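Local coordinates for protein diphthine synthase (PDB 3I4T) that probably methylates the modified histidine of elongation factor 2 during diphthamide synthesis, using S-adenosylmethionine as methyl donor, at residues Leu41-His54 / Lys65-Gly77. Numbering follows the deposited sequence.
Sequences LEAVKSCDLVFLEH and KLEEFYGKKVIIG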
# COMPACT_ATOMS: atom_id res chain seq x y z
N LEU A 41 14.83 -9.32 -7.82
CA LEU A 41 16.17 -9.41 -8.41
C LEU A 41 16.43 -10.79 -9.02
O LEU A 41 17.09 -10.89 -10.06
CB LEU A 41 17.25 -9.07 -7.37
CG LEU A 41 18.70 -8.93 -7.87
CD1 LEU A 41 18.78 -8.03 -9.09
CD2 LEU A 41 19.66 -8.43 -6.76
N GLU A 42 15.91 -11.84 -8.39
CA GLU A 42 16.07 -13.20 -8.91
C GLU A 42 15.32 -13.43 -10.21
O GLU A 42 15.84 -14.09 -11.12
CB GLU A 42 15.68 -14.25 -7.87
CG GLU A 42 16.77 -14.54 -6.85
CD GLU A 42 16.42 -15.67 -5.89
OE1 GLU A 42 15.64 -16.59 -6.26
OE2 GLU A 42 16.93 -15.65 -4.74
N ALA A 43 14.10 -12.89 -10.30
CA ALA A 43 13.31 -13.04 -11.53
C ALA A 43 13.96 -12.27 -12.66
O ALA A 43 14.09 -12.78 -13.78
CB ALA A 43 11.90 -12.57 -11.31
N VAL A 44 14.39 -11.04 -12.37
CA VAL A 44 15.12 -10.26 -13.34
C VAL A 44 16.24 -11.12 -13.94
O VAL A 44 16.35 -11.25 -15.15
CB VAL A 44 15.73 -8.98 -12.72
CG1 VAL A 44 16.79 -8.38 -13.64
CG2 VAL A 44 14.64 -7.97 -12.41
N LYS A 45 17.02 -11.74 -13.06
CA LYS A 45 18.20 -12.49 -13.45
C LYS A 45 17.86 -13.78 -14.21
O LYS A 45 18.67 -14.25 -15.01
CB LYS A 45 19.09 -12.78 -12.24
CG LYS A 45 19.85 -11.55 -11.72
CD LYS A 45 20.93 -11.92 -10.71
CE LYS A 45 21.85 -10.73 -10.40
NZ LYS A 45 22.87 -11.08 -9.37
N SER A 46 16.68 -14.34 -13.96
CA SER A 46 16.25 -15.57 -14.63
C SER A 46 15.63 -15.28 -16.00
O SER A 46 15.54 -16.18 -16.85
CB SER A 46 15.29 -16.38 -13.74
OG SER A 46 13.94 -15.91 -13.84
N CYS A 47 15.21 -14.04 -16.22
CA CYS A 47 14.49 -13.67 -17.43
C CYS A 47 15.41 -13.47 -18.62
O CYS A 47 16.55 -13.06 -18.46
CB CYS A 47 13.65 -12.41 -17.21
SG CYS A 47 12.05 -12.74 -16.48
N ASP A 48 14.88 -13.73 -19.81
CA ASP A 48 15.66 -13.55 -21.03
C ASP A 48 15.63 -12.09 -21.47
O ASP A 48 16.59 -11.60 -22.08
CB ASP A 48 15.14 -14.46 -22.15
CG ASP A 48 14.93 -15.89 -21.68
OD1 ASP A 48 13.78 -16.39 -21.80
OD2 ASP A 48 15.89 -16.52 -21.18
N LEU A 49 14.53 -11.39 -21.18
CA LEU A 49 14.38 -9.99 -21.56
C LEU A 49 13.82 -9.19 -20.40
O LEU A 49 12.93 -9.66 -19.69
CB LEU A 49 13.47 -9.85 -22.78
CG LEU A 49 13.93 -10.42 -24.13
CD1 LEU A 49 12.73 -10.71 -25.00
CD2 LEU A 49 14.92 -9.51 -24.87
N VAL A 50 14.35 -7.99 -20.20
CA VAL A 50 13.95 -7.15 -19.08
C VAL A 50 13.55 -5.77 -19.57
O VAL A 50 14.36 -5.03 -20.12
CB VAL A 50 15.07 -7.04 -18.02
CG1 VAL A 50 14.57 -6.26 -16.80
CG2 VAL A 50 15.56 -8.42 -17.60
N PHE A 51 12.30 -5.41 -19.35
CA PHE A 51 11.80 -4.11 -19.78
C PHE A 51 11.56 -3.21 -18.59
O PHE A 51 11.15 -3.66 -17.52
CB PHE A 51 10.50 -4.25 -20.56
CG PHE A 51 10.64 -4.96 -21.88
CD1 PHE A 51 10.72 -4.23 -23.06
CD2 PHE A 51 10.68 -6.35 -21.94
CE1 PHE A 51 10.85 -4.89 -24.29
CE2 PHE A 51 10.80 -7.02 -23.15
CZ PHE A 51 10.89 -6.29 -24.34
N LEU A 52 11.85 -1.93 -18.80
CA LEU A 52 11.48 -0.89 -17.85
C LEU A 52 10.39 -0.04 -18.45
O LEU A 52 10.51 0.45 -19.57
CB LEU A 52 12.67 0.01 -17.55
CG LEU A 52 13.71 -0.43 -16.53
CD1 LEU A 52 14.88 0.52 -16.59
CD2 LEU A 52 13.15 -0.45 -15.12
N GLU A 53 9.31 0.12 -17.69
CA GLU A 53 8.35 1.17 -17.91
C GLU A 53 9.09 2.52 -17.87
O GLU A 53 9.83 2.78 -16.93
CB GLU A 53 7.29 1.11 -16.82
CG GLU A 53 6.17 2.10 -16.94
CD GLU A 53 5.36 2.22 -15.67
OE1 GLU A 53 5.96 2.32 -14.56
OE2 GLU A 53 4.12 2.23 -15.78
N HIS A 54 8.91 3.36 -18.89
CA HIS A 54 9.64 4.63 -18.97
C HIS A 54 9.50 5.47 -17.69
O HIS A 54 10.43 6.20 -17.32
CB HIS A 54 9.17 5.45 -20.18
CG HIS A 54 7.82 6.07 -19.99
ND1 HIS A 54 6.65 5.39 -20.24
CD2 HIS A 54 7.46 7.30 -19.56
CE1 HIS A 54 5.62 6.18 -19.98
NE2 HIS A 54 6.09 7.35 -19.56
N LYS A 65 24.45 1.85 -14.44
CA LYS A 65 24.72 1.31 -13.10
C LYS A 65 23.72 0.22 -12.71
O LYS A 65 24.09 -0.79 -12.09
CB LYS A 65 24.69 2.42 -12.05
CG LYS A 65 25.90 3.35 -12.08
CD LYS A 65 25.59 4.68 -11.39
CE LYS A 65 26.77 5.64 -11.49
NZ LYS A 65 28.02 4.99 -11.01
N LEU A 66 22.46 0.46 -13.06
CA LEU A 66 21.39 -0.50 -12.90
C LEU A 66 21.66 -1.80 -13.65
O LEU A 66 21.42 -2.89 -13.12
CB LEU A 66 20.08 0.13 -13.38
CG LEU A 66 18.76 -0.61 -13.24
CD1 LEU A 66 18.40 -0.76 -11.78
CD2 LEU A 66 17.69 0.16 -13.99
N GLU A 67 22.17 -1.68 -14.87
CA GLU A 67 22.43 -2.85 -15.71
C GLU A 67 23.49 -3.77 -15.12
O GLU A 67 23.30 -4.99 -15.10
CB GLU A 67 22.75 -2.45 -17.15
CG GLU A 67 21.49 -2.17 -17.97
CD GLU A 67 21.78 -1.73 -19.41
OE1 GLU A 67 22.90 -1.26 -19.69
OE2 GLU A 67 20.86 -1.84 -20.26
N GLU A 68 24.58 -3.19 -14.61
CA GLU A 68 25.62 -4.01 -13.99
C GLU A 68 25.32 -4.35 -12.53
O GLU A 68 26.02 -5.16 -11.91
CB GLU A 68 27.03 -3.41 -14.19
CG GLU A 68 27.39 -2.20 -13.34
CD GLU A 68 28.90 -1.98 -13.30
OE1 GLU A 68 29.60 -2.42 -14.24
OE2 GLU A 68 29.39 -1.36 -12.32
N PHE A 69 24.28 -3.74 -11.98
CA PHE A 69 23.68 -4.20 -10.73
C PHE A 69 22.87 -5.48 -11.00
O PHE A 69 22.85 -6.38 -10.17
CB PHE A 69 22.80 -3.10 -10.13
CG PHE A 69 22.12 -3.50 -8.85
CD1 PHE A 69 22.82 -3.51 -7.65
CD2 PHE A 69 20.77 -3.84 -8.84
CE1 PHE A 69 22.19 -3.88 -6.46
CE2 PHE A 69 20.14 -4.20 -7.67
CZ PHE A 69 20.84 -4.23 -6.47
N TYR A 70 22.22 -5.55 -12.16
CA TYR A 70 21.49 -6.76 -12.55
C TYR A 70 22.37 -7.80 -13.27
O TYR A 70 22.01 -8.97 -13.32
CB TYR A 70 20.30 -6.44 -13.47
CG TYR A 70 19.20 -5.57 -12.88
CD1 TYR A 70 18.99 -5.49 -11.50
CD2 TYR A 70 18.36 -4.86 -13.72
CE1 TYR A 70 17.97 -4.70 -10.98
CE2 TYR A 70 17.34 -4.06 -13.21
CZ TYR A 70 17.15 -3.99 -11.84
OH TYR A 70 16.14 -3.20 -11.33
N GLY A 71 23.49 -7.35 -13.84
CA GLY A 71 24.31 -8.18 -14.73
C GLY A 71 23.64 -8.48 -16.07
O GLY A 71 24.01 -9.44 -16.75
N LYS A 72 22.67 -7.65 -16.46
CA LYS A 72 21.88 -7.86 -17.67
C LYS A 72 21.63 -6.54 -18.39
O LYS A 72 21.66 -5.49 -17.77
CB LYS A 72 20.51 -8.45 -17.32
CG LYS A 72 20.46 -9.97 -17.25
CD LYS A 72 19.03 -10.46 -17.44
CE LYS A 72 18.90 -11.91 -17.06
NZ LYS A 72 19.54 -12.85 -18.01
N LYS A 73 21.37 -6.61 -19.69
CA LYS A 73 20.92 -5.44 -20.44
C LYS A 73 19.43 -5.24 -20.21
O LYS A 73 18.68 -6.21 -20.13
CB LYS A 73 21.22 -5.55 -21.94
CG LYS A 73 22.69 -5.28 -22.34
CD LYS A 73 23.41 -4.35 -21.37
CE LYS A 73 24.51 -3.53 -22.04
NZ LYS A 73 24.02 -2.19 -22.50
N VAL A 74 19.03 -3.98 -20.12
CA VAL A 74 17.65 -3.60 -19.84
C VAL A 74 17.08 -2.79 -21.00
O VAL A 74 17.80 -1.99 -21.61
CB VAL A 74 17.59 -2.82 -18.49
CG1 VAL A 74 16.54 -1.72 -18.52
CG2 VAL A 74 17.37 -3.77 -17.33
N ILE A 75 15.80 -2.99 -21.32
CA ILE A 75 15.16 -2.22 -22.39
C ILE A 75 14.18 -1.19 -21.86
O ILE A 75 13.25 -1.51 -21.12
CB ILE A 75 14.49 -3.14 -23.43
CG1 ILE A 75 15.55 -4.01 -24.13
CG2 ILE A 75 13.72 -2.32 -24.46
CD1 ILE A 75 15.02 -5.28 -24.74
N ILE A 76 14.41 0.07 -22.22
CA ILE A 76 13.46 1.16 -21.98
C ILE A 76 12.42 1.20 -23.10
O ILE A 76 12.77 1.13 -24.29
CB ILE A 76 14.20 2.51 -21.85
CG1 ILE A 76 14.76 2.67 -20.44
CG2 ILE A 76 13.29 3.69 -22.21
CD1 ILE A 76 16.00 3.54 -20.36
N GLY A 77 11.14 1.31 -22.72
CA GLY A 77 10.04 1.34 -23.69
C GLY A 77 9.48 2.73 -23.92
O GLY A 77 9.58 3.60 -23.05
O HOH W 1 16.70 -7.20 -21.53
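The carbonyl oxygen of I75 accepts the amide of L52 in a nearly straight bond, with N and O 2.7 Å apart, and the CA of F51 also approaches this oxygen. One step back, I75 N donates to V50 O at 2.8 Å, which fixes F51 opposite I75 and L52 opposite I76 in parallel register; G77 N adds a weak bond to L52 O. Where this pairing gives out, water 1 joins strand 49-52 to the loop before strand 75-76, accepting from V50 N and donating to K73 O. F51 and I75 lie side by side on one sheet face. On the other face L52 CD1 presses on V74 CG1 at 3.4 Å and meets L66 CD2 tip to tip, tying the strand to helix 63-70. Over one face of the Y70 ring sits V44 CG1, 4.1 Å from the centroid and 24° off the normal, a CH-pi contact, while L66 O lies over the opposite face. L41, with CG anti to its N (chi1 -172°), sends CD1 to 3.5 Å from Y70 CD1. The end of K72 lies near K45 O and C47 O at the end of helix 38-46, but CE and NZ are equally close to C47 O, so its detail is doubtful. V38 of the second subunit packs on L41 and F69. Strand 49-52, helix 63-70 and strand 75-76 thus form a beta-alpha-beta crossover at one edge of the five-stranded parallel sheet, consistent with the N-terminal part of a tetrapyrrole methylase fold.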